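Local coordinates for tyrosine specific protein phosphatase (Trypanosoma cruzi, PDB 4AZ1) that probably hydrolyses phosphotyrosine in proteins, as a tyrosine-specific phosphatase of the cysteine-dependent family, at residues 56-60 against 265-269; 86-90 against 213-218; 105-109 against 175-179. All blocks are in the same frame, centred on the assembly; numbering follows the deposited sequence.

From the N terminus, the loop residues 56-60 are met first, and their partner 265-269 comes last, so contact 1 closes the longest loop. Residues 86-90 lead into strand 90-93 of the large mixed sheet; they are met again by 213-218, where helix 203-215 ends, to close contact 2. Within that loop lies contact 3, between helix 101-110 and strand 169-177. The three are therefore nested and none cross: 3 inside 2, 2 inside 1. Their centres lie 20 to 25 Å apart and no two touch; they tie an N-terminal loop to the end of helix 255-266, the loop entering strand 90-93 to the end of helix 203-215, and helix 101-110 to the sheet.

Contact 1: 56-60 against 265-269; sequences ANEAT and RQRFG
Asn-57 faces Arg-267 with 5.8 Å between their CA atoms and Thr-60 faces Gln-266 at 6.1 Å, the pairs running in opposite order as an irregular loop passes the end of helix 255-266. In the tyrosine phosphatase fold the turn 265-269 lies beside the CX5R loop, which in this family binds the substrate phosphate. The Asn-57 amide makes one cross-link: its OD1 receives the backbone N-H of Phe-268, N to OD1 2.9 Å and nearly straight at 170°, the donor sitting somewhat tilted from the carbonyl plane. With CG set beside its own backbone N (chi1 -54°), the amide reaches across so that OD1 also lies 3.5 Å from Arg-267 CA. Thr-60 makes the second link, OG1 donating to the Gln-266 carbonyl; the modelled OG1 to O distance of 2.5 Å is very short and its exact value doubtful. Asn-80 ND2 also bonds to that hydroxyl, while Gln-266 OE1 takes the backbone N-H of Asp-83. Arg-267 is stretched out from CG to NE, which carries its guanidinium to Asn-78 and Asn-80 through NH1 and to two carbonyls of the CX5R loop, Gly-229 through NE and Ala-228 through NH2. At the edge of that group, near its plane, the methyl CB of Ala-56 lies 3.8 Å from Arg-267 NH1.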
loop_
_atom_site.group_PDB
_atom_site.type_symbol
_atom_site.label_atom_id
_atom_site.label_comp_id
_atom_site.label_asym_id
_atom_site.label_seq_id
_atom_site.Cartn_x
_atom_site.Cartn_y
_atom_site.Cartn_z
ATOM N N ALA A 56 14.871 8.313 -8.620
ATOM C CA ALA A 56 15.200 9.416 -7.706
ATOM C C ALA A 56 16.701 9.471 -7.414
ATOM O O ALA A 56 17.281 8.452 -7.043
ATOM C CB ALA A 56 14.424 9.241 -6.401
ATOM N N ASN A 57 17.322 10.648 -7.559
ATOM C CA ASN A 57 18.747 10.810 -7.222
ATOM C C ASN A 57 19.056 10.401 -5.792
ATOM O O ASN A 57 18.324 10.763 -4.873
ATOM C CB ASN A 57 19.218 12.261 -7.395
ATOM C CG ASN A 57 18.915 12.821 -8.767
ATOM O OD1 ASN A 57 17.840 12.597 -9.327
ATOM N ND2 ASN A 57 19.864 13.567 -9.313
ATOM N N GLU A 58 20.155 9.673 -5.607
ATOM C CA GLU A 58 20.559 9.204 -4.290
ATOM C C GLU A 58 20.862 10.362 -3.343
ATOM O O GLU A 58 20.437 10.361 -2.187
ATOM C CB GLU A 58 21.804 8.321 -4.422
ATOM C CG GLU A 58 22.191 7.585 -3.153
ATOM C CD GLU A 58 21.146 6.564 -2.737
ATOM O OE1 GLU A 58 20.510 5.961 -3.633
ATOM O OE2 GLU A 58 20.965 6.358 -1.516
ATOM N N ALA A 59 21.596 11.352 -3.842
ATOM C CA ALA A 59 22.093 12.449 -3.011
ATOM C C ALA A 59 20.995 13.235 -2.300
ATOM O O ALA A 59 21.218 13.764 -1.214
ATOM C CB ALA A 59 22.943 13.389 -3.844
ATOM N N THR A 60 19.822 13.321 -2.924
ATOM C CA THR A 60 18.721 14.101 -2.378
ATOM C C THR A 60 17.479 13.236 -2.140
ATOM O O THR A 60 16.366 13.750 -1.982
ATOM C CB THR A 60 18.365 15.272 -3.311
ATOM O OG1 THR A 60 17.973 14.758 -4.586
ATOM C CG2 THR A 60 19.561 16.199 -3.494
ATOM N N ARG A 265 19.184 19.456 -10.869
ATOM C CA ARG A 265 20.344 18.914 -10.164
ATOM C C ARG A 265 19.902 18.111 -8.950
ATOM O O ARG A 265 20.663 17.295 -8.427
ATOM C CB ARG A 265 21.293 20.028 -9.700
ATOM C CG ARG A 265 22.102 20.696 -10.799
ATOM C CD ARG A 265 23.136 21.675 -10.213
ATOM N NE ARG A 265 22.540 22.937 -9.760
ATOM C CZ ARG A 265 22.378 24.015 -10.531
ATOM N NH1 ARG A 265 22.758 24.002 -11.808
ATOM N NH2 ARG A 265 21.834 25.115 -10.028
ATOM N N GLN A 266 18.680 18.353 -8.492
ATOM C CA GLN A 266 18.216 17.724 -7.257
ATOM C C GLN A 266 17.260 16.562 -7.527
ATOM O O GLN A 266 17.079 15.687 -6.686
ATOM C CB GLN A 266 17.559 18.770 -6.354
ATOM C CG GLN A 266 18.498 19.867 -5.857
ATOM C CD GLN A 266 17.747 20.944 -5.097
ATOM O OE1 GLN A 266 17.360 20.753 -3.944
ATOM N NE2 GLN A 266 17.517 22.079 -5.750
ATOM N N ARG A 267 16.644 16.570 -8.705
ATOM C CA ARG A 267 15.822 15.446 -9.162
ATOM C C ARG A 267 15.884 15.398 -10.685
ATOM O O ARG A 267 15.311 16.250 -11.368
ATOM C CB ARG A 267 14.364 15.589 -8.701
ATOM C CG ARG A 267 13.445 14.427 -9.132
ATOM C CD ARG A 267 12.137 14.441 -8.339
ATOM N NE ARG A 267 11.123 13.513 -8.857
ATOM C CZ ARG A 267 10.999 12.237 -8.494
ATOM N NH1 ARG A 267 11.850 11.705 -7.618
ATOM N NH2 ARG A 267 10.030 11.486 -9.023
ATOM N N PHE A 268 16.588 14.401 -11.208
ATOM C CA PHE A 268 16.843 14.306 -12.641
ATOM C C PHE A 268 15.569 14.434 -13.472
ATOM O O PHE A 268 14.585 13.735 -13.226
ATOM C CB PHE A 268 17.520 12.976 -12.964
ATOM C CG PHE A 268 17.951 12.863 -14.387
ATOM C CD1 PHE A 268 19.178 13.376 -14.788
ATOM C CD2 PHE A 268 17.122 12.264 -15.337
ATOM C CE1 PHE A 268 19.585 13.291 -16.113
ATOM C CE2 PHE A 268 17.517 12.182 -16.668
ATOM C CZ PHE A 268 18.753 12.699 -17.054
ATOM N N GLY A 269 15.586 15.339 -14.446
ATOM C CA GLY A 269 14.507 15.403 -15.418
ATOM C C GLY A 269 13.362 16.328 -15.055
ATOM O O GLY A 269 12.368 16.375 -15.790
#

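Contact 2: 86-90 against 213-218; sequences LPHKF and VKNSPT
His-88 and Thr-218 bring the two backbones closest, their CA atoms 5.4 Å apart, where the loop entering strand 90-93 passes the C-terminal end of helix 203-215 and the turn after it. This joins the domain's sheet to the helix before the strand leading to the CX5R loop, phosphate-binding in this family. The imidazole of buried His-88 lies between Val-213 and Thr-218. Turned with CG beside its own backbone N (chi1 -69°), it slides past Val-213 and gives its NE2 proton to the Ser-216 carbonyl, NE2 to O 3.0 Å and almost straight at 168°. The acceptor lies in the ring plane, yet the donor stands 59° out of the carbonyl plane, off either lone pair. Both ring faces have CH-pi partners: Val-213 CG1 lies over one, and Thr-218 CG2 over the other, 3.9 Å from the ring centroid. Val-213 O lies over the same face as CG1, 3.1 Å from His-88 NE2 but badly angled for a hydrogen bond; Ser-216 N and OG hold it instead, OG at 2.6 Å. Phe-90 meets Val-213 from the opposite direction, its ring edge at CZ 3.7 Å from CG1. Two waters connect the Pro-87 and Lys-89 backbones to Thr-218 O, weakly at that end. At its other nitrogen, ND1, His-88 is bonded to Tyr-240 OH. With the NE2 proton spent on Ser-216, a neutral ring would probably accept from that hydroxyl at ND1; both ring nitrogens are bonded, which fixes the ring's rotation.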
loop_
_atom_site.group_PDB
_atom_site.type_symbol
_atom_site.label_atom_id
_atom_site.label_comp_id
_atom_site.label_asym_id
_atom_site.label_seq_id
_atom_site.Cartn_x
_atom_site.Cartn_y
_atom_site.Cartn_z
ATOM N N LEU A 86 14.480 28.973 -0.496
ATOM C CA LEU A 86 13.228 29.709 -0.397
ATOM C C LEU A 86 12.560 29.316 0.915
ATOM O O LEU A 86 13.072 28.434 1.615
ATOM C CB LEU A 86 12.346 29.388 -1.598
ATOM C CG LEU A 86 12.957 29.789 -2.939
ATOM C CD1 LEU A 86 12.026 29.370 -4.047
ATOM C CD2 LEU A 86 13.227 31.280 -2.997
ATOM N N PRO A 87 11.458 30.000 1.287
ATOM C CA PRO A 87 10.847 29.676 2.583
ATOM C C PRO A 87 10.352 28.242 2.657
ATOM O O PRO A 87 10.374 27.646 3.733
ATOM C CB PRO A 87 9.674 30.653 2.658
ATOM C CG PRO A 87 10.196 31.868 1.958
ATOM C CD PRO A 87 10.945 31.284 0.762
ATOM N N HIS A 88 9.916 27.695 1.530
ATOM C CA HIS A 88 9.467 26.307 1.509
ATOM C C HIS A 88 10.417 25.389 0.751
ATOM O O HIS A 88 10.970 25.761 -0.298
ATOM C CB HIS A 88 8.049 26.187 0.924
ATOM C CG HIS A 88 6.990 26.773 1.800
ATOM N ND1 HIS A 88 6.621 28.102 1.737
ATOM C CD2 HIS A 88 6.237 26.220 2.783
ATOM C CE1 HIS A 88 5.680 28.336 2.632
ATOM N NE2 HIS A 88 5.427 27.211 3.278
ATOM N N LYS A 89 10.601 24.192 1.300
ATOM C CA LYS A 89 11.237 23.090 0.594
ATOM C C LYS A 89 10.116 22.187 0.129
ATOM O O LYS A 89 8.983 22.273 0.630
ATOM C CB LYS A 89 12.155 22.289 1.522
ATOM C CG LYS A 89 13.267 23.086 2.168
ATOM C CD LYS A 89 14.329 22.146 2.725
ATOM C CE LYS A 89 15.434 22.914 3.446
ATOM N NZ LYS A 89 16.622 22.052 3.745
ATOM N N PHE A 90 10.427 21.311 -0.819
ATOM C CA PHE A 90 9.410 20.463 -1.401
ATOM C C PHE A 90 9.907 19.035 -1.460
ATOM O O PHE A 90 11.116 18.793 -1.497
ATOM C CB PHE A 90 9.068 20.979 -2.798
ATOM C CG PHE A 90 8.428 22.334 -2.781
ATOM C CD1 PHE A 90 9.209 23.491 -2.795
ATOM C CD2 PHE A 90 7.041 22.459 -2.701
ATOM C CE1 PHE A 90 8.612 24.750 -2.754
ATOM C CE2 PHE A 90 6.436 23.714 -2.660
ATOM C CZ PHE A 90 7.224 24.863 -2.686
ATOM N N VAL A 213 0.379 26.495 -0.673
ATOM C CA VAL A 213 1.789 26.329 -0.331
ATOM C C VAL A 213 2.242 27.409 0.643
ATOM O O VAL A 213 2.781 27.100 1.712
ATOM C CB VAL A 213 2.696 26.308 -1.589
ATOM C CG1 VAL A 213 4.152 26.425 -1.213
ATOM C CG2 VAL A 213 2.480 25.032 -2.364
ATOM N N LYS A 214 1.987 28.668 0.295
ATOM C CA LYS A 214 2.426 29.802 1.110
ATOM C C LYS A 214 1.827 29.815 2.512
ATOM O O LYS A 214 2.493 30.218 3.474
ATOM C CB LYS A 214 2.058 31.117 0.434
ATOM C CG LYS A 214 2.746 31.376 -0.880
ATOM C CD LYS A 214 2.269 32.710 -1.437
ATOM C CE LYS A 214 2.000 32.617 -2.931
ATOM N NZ LYS A 214 1.070 33.685 -3.398
ATOM N N ASN A 215 0.564 29.410 2.623
ATOM C CA ASN A 215 -0.128 29.419 3.911
ATOM C C ASN A 215 0.196 28.173 4.746
ATOM O O ASN A 215 -0.207 28.068 5.905
ATOM C CB ASN A 215 -1.647 29.577 3.701
ATOM C CG ASN A 215 -2.025 30.931 3.102
ATOM O OD1 ASN A 215 -1.166 31.779 2.860
ATOM N ND2 ASN A 215 -3.318 31.132 2.854
ATOM N N SER A 216 0.926 27.228 4.152
ATOM C CA SER A 216 1.332 26.007 4.862
ATOM C C SER A 216 2.593 26.287 5.688
ATOM O O SER A 216 3.281 27.281 5.442
ATOM C CB SER A 216 1.614 24.888 3.860
ATOM O OG SER A 216 2.918 25.034 3.332
ATOM N N PRO A 217 2.905 25.421 6.674
ATOM C CA PRO A 217 4.075 25.689 7.538
ATOM C C PRO A 217 5.439 25.443 6.869
ATOM O O PRO A 217 5.599 24.514 6.069
ATOM C CB PRO A 217 3.881 24.726 8.721
ATOM C CG PRO A 217 2.978 23.658 8.212
ATOM C CD PRO A 217 2.096 24.290 7.163
ATOM N N THR A 218 6.420 26.268 7.214
ATOM C CA THR A 218 7.738 26.192 6.601
ATOM C C THR A 218 8.631 25.199 7.334
ATOM O O THR A 218 9.760 24.932 6.907
ATOM C CB THR A 218 8.428 27.565 6.607
ATOM O OG1 THR A 218 8.651 27.983 7.962
ATOM C CG2 THR A 218 7.563 28.591 5.896
HETATM O O HOH W 1 12.371 25.450 4.850
HETATM O O HOH W 2 8.917 23.759 3.861
#

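Contact 3: 105-109 against 175-179; sequences LAMLY and ILQRA
Tyr-109 swings its CG anti to the backbone N (chi1 -176°), laying the ring out from the helix toward Leu-176 and Arg-178, while a bend at chi3 of 88° turns the Arg-178 guanidinium toward the helix. CG of Arg-178 lies over one face of the Tyr-109 ring, off-centre toward its rim, 3.9 Å from the centroid in a CH-pi contact, and CD is 3.6 Å from Tyr-109 CE2. The guanidinium does not stack on the ring, since the two planes are 60° apart; its NH1 instead reaches Ala-106, whose CB lies in the guanidinium plane at its edge, 3.9 Å from NH1. On the Leu-176 side the ring presents an edge, CE1 standing 3.6 Å from the Leu-176 carbonyl O, while CD1 packs against Leu-176 CB. Here helix 101-110 lies against the large mixed sheet of the phosphatase fold, nearly perpendicular to strand 169-177 with the axes of the two short segments 9.0 Å apart. Leu-176 points from the strand toward the helix and packs between the two. One of its methyls, CD1, touches Leu-108 CB at 3.6 Å and sits as near to the carbonyl O of Leu-105, an oxygen already holding the helical N-H of Tyr-109. Its other methyl, CD2, approaches Leu-105 CB at 4.2 Å. Phe-186 of the adjoining strand 184-191 touches both Leu-108 and Leu-176. The tyrosine hydroxyl is bonded to the carbonyl of Pro-182, which fixes the far end of the ring, and Lys-112 adds a cation-pi contact. Gln-177, pointing away from the helix, packs on Phe-127 of the second subunit.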
loop_
_atom_site.group_PDB
_atom_site.type_symbol
_atom_site.label_atom_id
_atom_site.label_comp_id
_atom_site.label_asym_id
_atom_site.label_seq_id
_atom_site.Cartn_x
_atom_site.Cartn_y
_atom_site.Cartn_z
ATOM N N LEU A 105 2.364 6.738 2.975
ATOM C CA LEU A 105 1.598 7.199 4.134
ATOM C C LEU A 105 2.465 7.237 5.386
ATOM O O LEU A 105 2.337 8.144 6.228
ATOM C CB LEU A 105 0.362 6.316 4.363
ATOM C CG LEU A 105 -0.669 6.307 3.224
ATOM C CD1 LEU A 105 -1.926 5.487 3.578
ATOM C CD2 LEU A 105 -1.059 7.706 2.814
ATOM N N ALA A 106 3.343 6.245 5.517
ATOM C CA ALA A 106 4.240 6.187 6.666
ATOM C C ALA A 106 5.172 7.392 6.667
ATOM O O ALA A 106 5.489 7.951 7.727
ATOM C CB ALA A 106 5.051 4.903 6.649
ATOM N N MET A 107 5.631 7.765 5.475
ATOM C CA MET A 107 6.467 8.946 5.307
ATOM C C MET A 107 5.711 10.183 5.755
ATOM O O MET A 107 6.237 10.968 6.542
ATOM C CB MET A 107 6.908 9.101 3.849
ATOM C CG MET A 107 7.809 10.310 3.596
ATOM S SD MET A 107 6.890 11.834 3.217
ATOM C CE MET A 107 5.865 11.240 1.856
ATOM N N LEU A 108 4.481 10.350 5.260
ATOM C CA LEU A 108 3.668 11.505 5.626
ATOM C C LEU A 108 3.540 11.575 7.132
ATOM O O LEU A 108 3.608 12.655 7.732
ATOM C CB LEU A 108 2.269 11.392 5.028
ATOM C CG LEU A 108 2.162 11.502 3.518
ATOM C CD1 LEU A 108 0.697 11.433 3.108
ATOM C CD2 LEU A 108 2.808 12.824 3.092
ATOM N N TYR A 109 3.370 10.404 7.740
ATOM C CA TYR A 109 3.118 10.319 9.162
ATOM C C TYR A 109 4.364 10.600 9.990
ATOM O O TYR A 109 4.324 11.408 10.915
ATOM C CB TYR A 109 2.550 8.944 9.528
ATOM C CG TYR A 109 2.197 8.852 10.987
ATOM C CD1 TYR A 109 0.999 9.381 11.465
ATOM C CD2 TYR A 109 3.067 8.265 11.899
ATOM C CE1 TYR A 109 0.677 9.317 12.811
ATOM C CE2 TYR A 109 2.749 8.194 13.251
ATOM C CZ TYR A 109 1.553 8.719 13.695
ATOM O OH TYR A 109 1.233 8.655 15.031
ATOM N N ILE A 175 -6.773 12.567 8.433
ATOM C CA ILE A 175 -6.098 12.227 9.676
ATOM C C ILE A 175 -5.388 10.886 9.521
ATOM O O ILE A 175 -6.025 9.865 9.224
ATOM C CB ILE A 175 -7.094 12.190 10.869
ATOM C CG1 ILE A 175 -7.787 13.552 11.028
ATOM C CG2 ILE A 175 -6.375 11.833 12.146
ATOM C CD1 ILE A 175 -8.831 13.598 12.163
ATOM N N LEU A 176 -4.068 10.892 9.689
ATOM C CA LEU A 176 -3.289 9.656 9.680
ATOM C C LEU A 176 -3.076 9.189 11.102
ATOM O O LEU A 176 -2.736 10.001 11.979
ATOM C CB LEU A 176 -1.932 9.879 9.015
ATOM C CG LEU A 176 -1.891 9.654 7.509
ATOM C CD1 LEU A 176 -0.580 10.171 6.915
ATOM C CD2 LEU A 176 -2.057 8.176 7.239
ATOM N N GLN A 177 -3.275 7.891 11.344
ATOM C CA GLN A 177 -3.041 7.348 12.669
ATOM C C GLN A 177 -2.406 5.950 12.654
ATOM O O GLN A 177 -2.735 5.117 11.801
ATOM C CB GLN A 177 -4.347 7.321 13.471
ATOM C CG GLN A 177 -4.111 7.300 14.979
ATOM C CD GLN A 177 -5.406 7.301 15.781
ATOM O OE1 GLN A 177 -6.500 7.408 15.220
ATOM N NE2 GLN A 177 -5.286 7.176 17.100
ATOM N N ARG A 178 -1.484 5.718 13.594
ATOM C CA ARG A 178 -0.985 4.379 13.914
ATOM C C ARG A 178 -1.515 4.052 15.295
ATOM O O ARG A 178 -1.737 4.959 16.101
ATOM C CB ARG A 178 0.548 4.328 13.973
ATOM C CG ARG A 178 1.283 4.930 12.786
ATOM C CD ARG A 178 2.786 4.654 12.878
ATOM N NE ARG A 178 3.140 3.382 12.255
ATOM C CZ ARG A 178 3.696 3.271 11.053
ATOM N NH1 ARG A 178 3.981 4.353 10.344
ATOM N NH2 ARG A 178 3.977 2.076 10.559
ATOM N N ALA A 179 -1.707 2.771 15.586
ATOM C CA ALA A 179 -2.220 2.377 16.898
ATOM C C ALA A 179 -1.290 2.800 18.035
ATOM O O ALA A 179 -0.065 2.668 17.935
ATOM C CB ALA A 179 -2.479 0.882 16.948
#